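Local coordinates for protein phosphoserine phosphatase RsbX (Bacillus subtilis, PDB 3W42) that dephosphorylates RsbS as a manganese-binding phosphoserine phosphatase and acts as a negative regulator of the general stress sigma factor sigma-B, at residues 6-10 with 33-38. Numbering follows the deposited sequence.
Sequences ENEHI and ADDKEL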
loop_
_atom_site.group_PDB
_atom_site.type_symbol
_atom_site.label_atom_id
_atom_site.label_comp_id
_atom_site.label_asym_id
_atom_site.label_seq_id
_atom_site.Cartn_x
_atom_site.Cartn_y
_atom_site.Cartn_z
ATOM N N GLU A 6 8.919 -11.551 8.091
ATOM C CA GLU A 6 8.764 -11.266 9.509
ATOM C C GLU A 6 10.090 -10.876 10.126
ATOM O O GLU A 6 11.132 -11.482 9.777
ATOM C CB GLU A 6 8.274 -12.534 10.233
ATOM C CG GLU A 6 8.008 -12.325 11.712
ATOM C CD GLU A 6 7.240 -13.440 12.378
ATOM O OE1 GLU A 6 6.825 -14.356 11.712
ATOM O OE2 GLU A 6 6.935 -13.338 13.624
ATOM N N ASN A 7 10.046 -9.967 11.065
ATOM C CA ASN A 7 11.151 -9.686 11.941
ATOM C C ASN A 7 10.619 -9.483 13.350
ATOM O O ASN A 7 9.454 -9.794 13.606
ATOM C CB ASN A 7 12.096 -8.622 11.414
ATOM C CG ASN A 7 11.510 -7.236 11.442
ATOM O OD1 ASN A 7 10.456 -6.978 12.048
ATOM N ND2 ASN A 7 12.148 -6.333 10.730
ATOM N N GLU A 8 11.425 -8.949 14.255
ATOM C CA GLU A 8 10.954 -8.798 15.614
ATOM C C GLU A 8 9.857 -7.731 15.765
ATOM O O GLU A 8 9.166 -7.736 16.782
ATOM C CB GLU A 8 12.154 -8.437 16.537
ATOM C CG GLU A 8 13.225 -9.551 16.670
ATOM C CD GLU A 8 14.575 -9.070 17.224
ATOM O OE1 GLU A 8 15.285 -8.291 16.464
ATOM O OE2 GLU A 8 14.914 -9.403 18.375
ATOM N N HIS A 9 9.730 -6.860 14.800
ATOM C CA HIS A 9 8.877 -5.685 14.891
ATOM C C HIS A 9 7.624 -5.748 14.055
ATOM O O HIS A 9 6.672 -4.985 14.306
ATOM C CB HIS A 9 9.679 -4.440 14.510
ATOM C CG HIS A 9 10.887 -4.294 15.380
ATOM N ND1 HIS A 9 10.798 -4.033 16.724
ATOM C CD2 HIS A 9 12.187 -4.479 15.050
ATOM C CE1 HIS A 9 12.050 -4.042 17.184
ATOM N NE2 HIS A 9 12.885 -4.339 16.195
ATOM N N ILE A 10 7.605 -6.555 13.018
ATOM C CA ILE A 10 6.477 -6.625 12.104
ATOM C C ILE A 10 6.460 -7.969 11.399
ATOM O O ILE A 10 7.495 -8.563 11.142
ATOM C CB ILE A 10 6.570 -5.480 11.026
ATOM C CG1 ILE A 10 5.187 -5.216 10.350
ATOM C CG2 ILE A 10 7.742 -5.690 10.032
ATOM C CD1 ILE A 10 5.223 -4.081 9.379
ATOM N N ALA A 33 11.744 -4.227 4.906
ATOM C CA ALA A 33 11.911 -4.047 6.307
ATOM C C ALA A 33 13.319 -4.440 6.723
ATOM O O ALA A 33 13.856 -5.421 6.219
ATOM C CB ALA A 33 10.849 -4.820 7.152
ATOM N N ASP A 34 13.912 -3.702 7.629
ATOM C CA ASP A 34 15.099 -4.140 8.368
ATOM C C ASP A 34 14.761 -4.004 9.871
ATOM O O ASP A 34 13.589 -3.902 10.232
ATOM C CB ASP A 34 16.322 -3.340 7.933
ATOM C CG ASP A 34 16.319 -1.883 8.301
ATOM O OD1 ASP A 34 15.578 -1.428 9.105
ATOM O OD2 ASP A 34 17.238 -1.248 7.762
ATOM N N ASP A 35 15.761 -4.142 10.721
ATOM C CA ASP A 35 15.463 -4.180 12.157
ATOM C C ASP A 35 14.980 -2.855 12.686
ATOM O O ASP A 35 14.479 -2.796 13.803
ATOM C CB ASP A 35 16.688 -4.632 12.947
ATOM C CG ASP A 35 17.153 -6.011 12.599
ATOM O OD1 ASP A 35 16.337 -6.889 12.279
ATOM O OD2 ASP A 35 18.387 -6.242 12.687
ATOM N N LYS A 36 15.178 -1.785 11.909
ATOM C CA LYS A 36 14.898 -0.430 12.353
ATOM C C LYS A 36 13.641 0.169 11.701
ATOM O O LYS A 36 12.959 0.986 12.332
ATOM C CB LYS A 36 16.083 0.486 12.125
ATOM C CG LYS A 36 17.309 0.074 13.014
ATOM C CD LYS A 36 18.651 0.817 12.707
ATOM C CE LYS A 36 18.813 2.441 12.834
ATOM N NZ LYS A 36 20.317 2.905 12.716
ATOM N N GLU A 37 13.356 -0.120 10.440
ATOM C CA GLU A 37 12.345 0.591 9.697
ATOM C C GLU A 37 11.771 -0.239 8.592
ATOM O O GLU A 37 12.320 -1.248 8.148
ATOM C CB GLU A 37 12.823 1.903 9.204
ATOM C CG GLU A 37 13.866 1.799 8.241
ATOM C CD GLU A 37 14.516 3.134 7.947
ATOM O OE1 GLU A 37 13.971 4.169 8.071
ATOM O OE2 GLU A 37 15.692 3.200 7.729
ATOM N N LEU A 38 10.612 0.231 8.125
ATOM C CA LEU A 38 9.846 -0.334 6.977
ATOM C C LEU A 38 9.667 0.771 5.974
ATOM O O LEU A 38 9.309 1.894 6.361
ATOM C CB LEU A 38 8.419 -0.829 7.420
ATOM C CG LEU A 38 7.511 -1.451 6.366
ATOM C CD1 LEU A 38 7.982 -2.918 6.202
ATOM C CD2 LEU A 38 5.960 -1.429 6.642
HETATM O O HOH W 1 14.824 -7.156 9.886
HETATM O O HOH W 2 14.108 -7.676 13.898
#
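Water does much of the joining between N7, E8 and D35, and two water molecules meet at one oxygen, D35 OD1. Water 1 accepts from N7 ND2 (2.9 Å) and donates to D35 OD1 (2.8 Å). Water 2 accepts from the backbone N of E8 and donates to both E8 OE1 and D35 OD1. The two carboxylates stay close, with E8 OE1 and D35 OD1 4.5 Å apart. The shared water probably eases their repulsion.

N7 ND2 lies 2.9 Å from the carbonyl O of D34. The other end of the amide turns back into its own loop: CG sits between the backbone N and the carbonyl carbon (chi1 71°), which brings OD1 within bonding distance of the amides two and three residues on, H9 N and I10 N. I10 N meets OD1 almost end-on, at a C=O...N angle of 168°. H9 N comes from above the amide plane. These bonds help to fix the rotation of the amide, with ND2 directed across the contact.

The segments contain the turns of two beta hairpins, 2-6 with 10-17 and 27-33 with 37-45. Each holds an Asx turn, completed to an Asx motif by the amide one residue further on. D34 OD1 repeats the pattern, accepting from K36 N and E37 N. The hairpins belong to the two facing antiparallel sheets of the PPM (PP2C-type) alpha-beta-beta-alpha sandwich. Strand 37-45 also carries the manganese ligand D44.

The carbonyl O of D35 approaches the H9 ring obliquely, 3.1 Å from CD2. H9 NE2 is also near this oxygen, but its angle is too poor for a hydrogen bond. E8 CB lies over one ring face. Deeper in, I10 and L38 cross at about a right angle, with I10 CD1 3.9 Å from L38 CD2 in one of the two L38 conformers. F97 and F151 touch both side chains.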